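Local atomic coordinates of mitochondrial enolase superfamily member 1 (Homo sapiens, PDB entry 4A35), a protein that dehydrates L-fuconate to 2-keto-3-deoxy-L-fuconate in L-fucose catabolism, with a magnesium ion stabilising the enediolate intermediate. Residues A190-A196 and W217-K223; K246-M250 and F271-W275. All coordinates share one frame; numbering follows the deposited sequence.

Interaction 1 of 2, residues A190-A196 and W217-K223; sequences AYTTSCA and WTRFKVK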
# COMPACT_ATOMS: atom_id res chain seq x y z
N ALA A 190 -1.22 -30.46 -1.02
CA ALA A 190 -1.12 -29.37 -2.01
C ALA A 190 -2.17 -29.46 -3.12
O ALA A 190 -2.84 -30.47 -3.30
CB ALA A 190 0.28 -29.37 -2.65
N TYR A 191 -2.34 -28.35 -3.83
CA TYR A 191 -3.14 -28.31 -5.05
C TYR A 191 -2.23 -27.77 -6.12
O TYR A 191 -1.26 -27.05 -5.78
CB TYR A 191 -4.41 -27.45 -4.89
CG TYR A 191 -4.22 -25.95 -4.77
CD1 TYR A 191 -4.24 -25.13 -5.90
CD2 TYR A 191 -4.24 -25.32 -3.52
CE1 TYR A 191 -4.15 -23.74 -5.79
CE2 TYR A 191 -4.24 -23.92 -3.40
CZ TYR A 191 -4.19 -23.14 -4.54
OH TYR A 191 -4.14 -21.78 -4.45
N THR A 192 -2.53 -28.08 -7.38
CA THR A 192 -1.74 -27.59 -8.49
C THR A 192 -2.44 -26.40 -9.25
O THR A 192 -3.63 -26.42 -9.53
CB THR A 192 -1.35 -28.71 -9.47
OG1 THR A 192 -0.48 -28.11 -10.42
CG2 THR A 192 -2.58 -29.39 -10.17
N THR A 193 -1.63 -25.42 -9.63
CA THR A 193 -2.07 -24.26 -10.44
C THR A 193 -1.50 -24.46 -11.88
O THR A 193 -1.66 -23.59 -12.73
CB THR A 193 -1.68 -22.96 -9.72
OG1 THR A 193 -2.40 -22.98 -8.49
CG2 THR A 193 -2.11 -21.65 -10.49
N SER A 194 -0.87 -25.60 -12.15
CA SER A 194 -0.23 -25.81 -13.45
C SER A 194 -1.22 -25.94 -14.66
O SER A 194 -0.77 -25.79 -15.79
CB SER A 194 0.72 -27.00 -13.39
OG SER A 194 1.77 -26.69 -12.49
N CYS A 195 -2.54 -26.14 -14.44
CA CYS A 195 -3.52 -26.19 -15.56
C CYS A 195 -4.36 -24.89 -15.58
O CYS A 195 -5.36 -24.80 -16.32
CB CYS A 195 -4.44 -27.41 -15.41
SG CYS A 195 -3.56 -28.99 -15.23
N ALA A 196 -4.01 -23.92 -14.71
CA ALA A 196 -4.85 -22.75 -14.49
C ALA A 196 -4.78 -21.65 -15.53
O ALA A 196 -5.73 -20.87 -15.62
CB ALA A 196 -4.48 -22.11 -13.13
N TRP A 217 -2.03 -35.56 -8.96
CA TRP A 217 -2.77 -34.37 -8.48
C TRP A 217 -4.28 -34.63 -8.47
O TRP A 217 -4.79 -35.24 -9.39
CB TRP A 217 -2.43 -33.11 -9.31
CG TRP A 217 -1.00 -32.72 -9.18
CD1 TRP A 217 0.04 -33.10 -9.99
CD2 TRP A 217 -0.41 -32.02 -8.07
NE1 TRP A 217 1.23 -32.60 -9.49
CE2 TRP A 217 0.98 -31.92 -8.32
CE3 TRP A 217 -0.94 -31.41 -6.92
CZ2 TRP A 217 1.85 -31.24 -7.45
CZ3 TRP A 217 -0.09 -30.72 -6.07
CH2 TRP A 217 1.29 -30.67 -6.31
N THR A 218 -4.99 -34.14 -7.43
CA THR A 218 -6.44 -34.33 -7.30
C THR A 218 -7.14 -33.00 -6.95
O THR A 218 -8.35 -32.99 -6.81
CB THR A 218 -6.75 -35.40 -6.23
OG1 THR A 218 -6.31 -34.93 -4.95
CG2 THR A 218 -6.19 -36.80 -6.57
N ARG A 219 -6.37 -31.87 -6.78
CA ARG A 219 -6.88 -30.54 -6.44
C ARG A 219 -6.30 -29.53 -7.44
O ARG A 219 -5.09 -29.52 -7.66
CB ARG A 219 -6.50 -30.19 -5.00
CG ARG A 219 -6.85 -31.30 -4.00
CD ARG A 219 -6.35 -30.94 -2.61
NE ARG A 219 -6.48 -32.13 -1.76
CZ ARG A 219 -5.48 -32.95 -1.45
NH1 ARG A 219 -4.24 -32.68 -1.83
NH2 ARG A 219 -5.72 -34.04 -0.72
N PHE A 220 -7.17 -28.79 -8.11
CA PHE A 220 -6.82 -27.95 -9.25
C PHE A 220 -7.36 -26.54 -9.19
O PHE A 220 -8.54 -26.33 -8.92
CB PHE A 220 -7.39 -28.63 -10.54
CG PHE A 220 -6.73 -29.93 -10.92
CD1 PHE A 220 -7.10 -31.14 -10.30
CD2 PHE A 220 -5.78 -29.97 -11.93
CE1 PHE A 220 -6.49 -32.34 -10.67
CE2 PHE A 220 -5.14 -31.18 -12.27
CZ PHE A 220 -5.53 -32.36 -11.66
N LYS A 221 -6.49 -25.57 -9.54
CA LYS A 221 -6.94 -24.20 -9.64
C LYS A 221 -7.05 -23.83 -11.10
O LYS A 221 -6.32 -24.36 -11.94
CB LYS A 221 -6.03 -23.20 -8.88
CG LYS A 221 -6.69 -21.82 -8.74
CD LYS A 221 -6.34 -21.10 -7.43
CE LYS A 221 -5.05 -20.38 -7.65
NZ LYS A 221 -4.55 -19.78 -6.39
N VAL A 222 -7.97 -22.91 -11.40
CA VAL A 222 -8.15 -22.37 -12.75
C VAL A 222 -8.33 -20.84 -12.67
O VAL A 222 -9.08 -20.35 -11.83
CB VAL A 222 -9.35 -23.06 -13.49
CG1 VAL A 222 -10.66 -22.88 -12.71
CG2 VAL A 222 -9.52 -22.53 -14.91
N LYS A 223 -7.64 -20.11 -13.55
CA LYS A 223 -7.79 -18.66 -13.63
C LYS A 223 -9.01 -18.33 -14.44
O LYS A 223 -9.25 -18.94 -15.51
CB LYS A 223 -6.56 -18.01 -14.30
CG LYS A 223 -5.24 -18.23 -13.58
CD LYS A 223 -5.26 -17.63 -12.15
CE LYS A 223 -4.10 -18.21 -11.38
NZ LYS A 223 -3.65 -17.30 -10.29
O HOH W 1 -3.69 -32.68 -5.13
O HOH W 2 -4.34 -26.29 -12.23
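K221 NZ donates a hydrogen bond of 2.8 Å to Y191 OH, approaching the phenol at its edge, in the ring plane. The same ammonium forms salt bridges to E277, a magnesium ligand, and to E387. Y191 reaches it because CG sits in the crowded position between backbone N and carbonyl carbon (chi1 70°), which swings the ring across the bent K221 chain, whose CB and CD come to Y191 CE1. With a phenylalanine here, K221 NZ would lose this acceptor and would probably be freer to shift between the two carboxylates. At the other end, the extended R219 side chain lets R219 NH1 donate to A190 O, which lies in the guanidinium plane, at 3.0 Å. Between these, T192 N bonds R219 O at 3.0 Å and K221 N bonds T192 O at 3.0 Å, a single parallel bridge between strands crossing at 45°. At the end of the type I turn T193–A196, K223 N donates to A196 O at 2.9 Å, and a water joins T192 O, C195 N and K221 O. T192 CB sits over the W217 six-membered ring, 3.9 Å from its centroid, while C195 SG meets the edge of F220, 4.0 Å from CE2. K221 and K223 match the K-x-K motif of the mandelate racemase group, and both lie among active-site acids: K221, a probable substrate binder, by E277 and E387, and K223, the probable proton donor/acceptor, hydrogen-bonded to D251.

Interaction 2 of 2, residues K246-M250 and F271-W275; sequences KTLMM and FKPLW
M249 lies along one face of the W275 indole, where strand 247-251 of the enolase-type TIM barrel meets the loop that leads into its parallel neighbour 275-277, at the end of a beta-alpha-beta crossover through helix 258-268. M249 CB starts the contact above the five-membered ring of W275, 3.7 Å from the centroid, in a CH-pi arrangement. M249 CG comes next, 3.6 Å from W275 CE2 and over the middle of the indole; with CG anti to the carbonyl carbon (chi1 -56°), the chain sets out across the ring. M249 SD stands higher, 4.8 Å from the centroid of the six-membered ring of W275 and 16° off its normal, a Met-aromatic contact at some distance. Bends at chi2 and chi3 then bring M249 CE back down to the far rim, 3.6 Å from W275 CH2. The indole is also held from its edge, since NE1 is hydrogen-bonded to E277, a ligand of the catalytic magnesium. The extended chain of M250 carries SD to P273 CB and CE to F271 CB, and it also touches M265 and L268 of helix 258-268. T247 CG2 meets L274 CD2 nearer the start of the strand. Two backbone bonds close the pairing: M250 N gives its hydrogen to W275 O at 3.0 Å, and L248 O receives L274 N at 2.7 Å while P273 CA also lies against that oxygen.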
# COMPACT_ATOMS: atom_id res chain seq x y z
N LYS A 246 -13.26 -34.52 -7.56
CA LYS A 246 -11.98 -33.77 -7.39
C LYS A 246 -12.23 -32.25 -7.15
O LYS A 246 -13.25 -31.69 -7.56
CB LYS A 246 -11.02 -34.05 -8.57
CG LYS A 246 -10.52 -35.50 -8.54
CD LYS A 246 -9.36 -35.83 -9.48
CE LYS A 246 -9.09 -37.32 -9.47
NZ LYS A 246 -10.20 -38.10 -10.14
N THR A 247 -11.30 -31.59 -6.41
CA THR A 247 -11.41 -30.22 -6.02
C THR A 247 -10.99 -29.27 -7.13
O THR A 247 -9.90 -29.39 -7.69
CB THR A 247 -10.57 -29.91 -4.74
OG1 THR A 247 -10.95 -30.84 -3.72
CG2 THR A 247 -10.75 -28.47 -4.23
N LEU A 248 -11.88 -28.36 -7.43
CA LEU A 248 -11.64 -27.27 -8.37
C LEU A 248 -11.74 -25.91 -7.65
O LEU A 248 -12.75 -25.66 -6.99
CB LEU A 248 -12.65 -27.34 -9.55
CG LEU A 248 -12.51 -26.23 -10.61
CD1 LEU A 248 -11.13 -26.33 -11.34
CD2 LEU A 248 -13.71 -26.28 -11.62
N MET A 249 -10.72 -25.04 -7.81
CA MET A 249 -10.73 -23.68 -7.27
C MET A 249 -10.63 -22.69 -8.42
O MET A 249 -9.89 -22.95 -9.37
CB MET A 249 -9.59 -23.44 -6.26
CG MET A 249 -9.60 -24.41 -5.14
SD MET A 249 -8.36 -25.73 -5.43
CE MET A 249 -7.79 -25.83 -3.79
N MET A 250 -11.31 -21.57 -8.31
CA MET A 250 -11.24 -20.49 -9.33
C MET A 250 -10.52 -19.27 -8.76
O MET A 250 -10.64 -18.98 -7.55
CB MET A 250 -12.64 -20.12 -9.83
CG MET A 250 -13.30 -21.29 -10.60
SD MET A 250 -15.01 -20.84 -10.89
CE MET A 250 -15.66 -22.35 -11.71
N PHE A 271 -19.84 -25.38 -12.28
CA PHE A 271 -18.60 -26.16 -12.22
C PHE A 271 -18.26 -26.57 -10.78
O PHE A 271 -17.28 -27.28 -10.54
CB PHE A 271 -17.43 -25.39 -12.89
CG PHE A 271 -17.75 -25.08 -14.34
CD1 PHE A 271 -17.85 -26.10 -15.29
CD2 PHE A 271 -17.98 -23.77 -14.75
CE1 PHE A 271 -18.17 -25.82 -16.62
CE2 PHE A 271 -18.29 -23.48 -16.08
CZ PHE A 271 -18.38 -24.51 -17.02
N LYS A 272 -19.12 -26.19 -9.81
CA LYS A 272 -18.98 -26.49 -8.39
C LYS A 272 -17.57 -26.16 -7.86
O LYS A 272 -16.88 -27.03 -7.26
CB LYS A 272 -19.35 -27.96 -8.05
CG LYS A 272 -20.70 -28.43 -8.62
CD LYS A 272 -21.86 -27.62 -8.11
CE LYS A 272 -23.18 -28.31 -8.41
NZ LYS A 272 -24.32 -27.35 -8.30
N PRO A 273 -17.15 -24.88 -7.99
CA PRO A 273 -15.84 -24.49 -7.42
C PRO A 273 -15.84 -24.50 -5.88
O PRO A 273 -16.84 -24.11 -5.26
CB PRO A 273 -15.65 -23.06 -7.95
CG PRO A 273 -17.02 -22.54 -8.17
CD PRO A 273 -17.85 -23.74 -8.63
N LEU A 274 -14.75 -24.98 -5.24
CA LEU A 274 -14.66 -24.89 -3.76
C LEU A 274 -14.62 -23.42 -3.30
O LEU A 274 -15.27 -22.99 -2.31
CB LEU A 274 -13.42 -25.65 -3.27
CG LEU A 274 -13.09 -25.46 -1.76
CD1 LEU A 274 -14.20 -26.10 -0.87
CD2 LEU A 274 -11.74 -26.05 -1.41
N TRP A 275 -13.83 -22.61 -4.02
CA TRP A 275 -13.72 -21.22 -3.71
C TRP A 275 -13.52 -20.38 -4.96
O TRP A 275 -13.10 -20.89 -6.04
CB TRP A 275 -12.58 -20.93 -2.70
CG TRP A 275 -11.15 -21.04 -3.18
CD1 TRP A 275 -10.53 -20.27 -4.13
CD2 TRP A 275 -10.10 -21.78 -2.52
NE1 TRP A 275 -9.17 -20.59 -4.19
CE2 TRP A 275 -8.88 -21.49 -3.20
CE3 TRP A 275 -10.09 -22.68 -1.42
CZ2 TRP A 275 -7.65 -22.04 -2.80
CZ3 TRP A 275 -8.87 -23.24 -1.05
CH2 TRP A 275 -7.67 -22.90 -1.71
O HOH W 3 -14.63 -28.49 -6.24

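From the N terminus, the chain passes through 190-196 and helix 202-214 to 217-223, where interaction 1 closes a loop of 20 residues. It ties strand 188-192, which pairs with 386-388 and 406-408, to 219-223, the first strand of the parallel barrel sheet. Helix 228-242 leads to 246-250, and helix 258-268 to 271-275, where interaction 2 closes a loop of equal length and joins 247-251 to the lead-in of 275-277. The loops follow in series, neither enclosing nor crossing the other. Strands 219-223 and 247-251 are parallel neighbours, with probable hydrogen bonds F220 O–M249 N and V222 N–M249 O. E277 OE1 receives K221 NZ from one contact and W275 NE1 from the other.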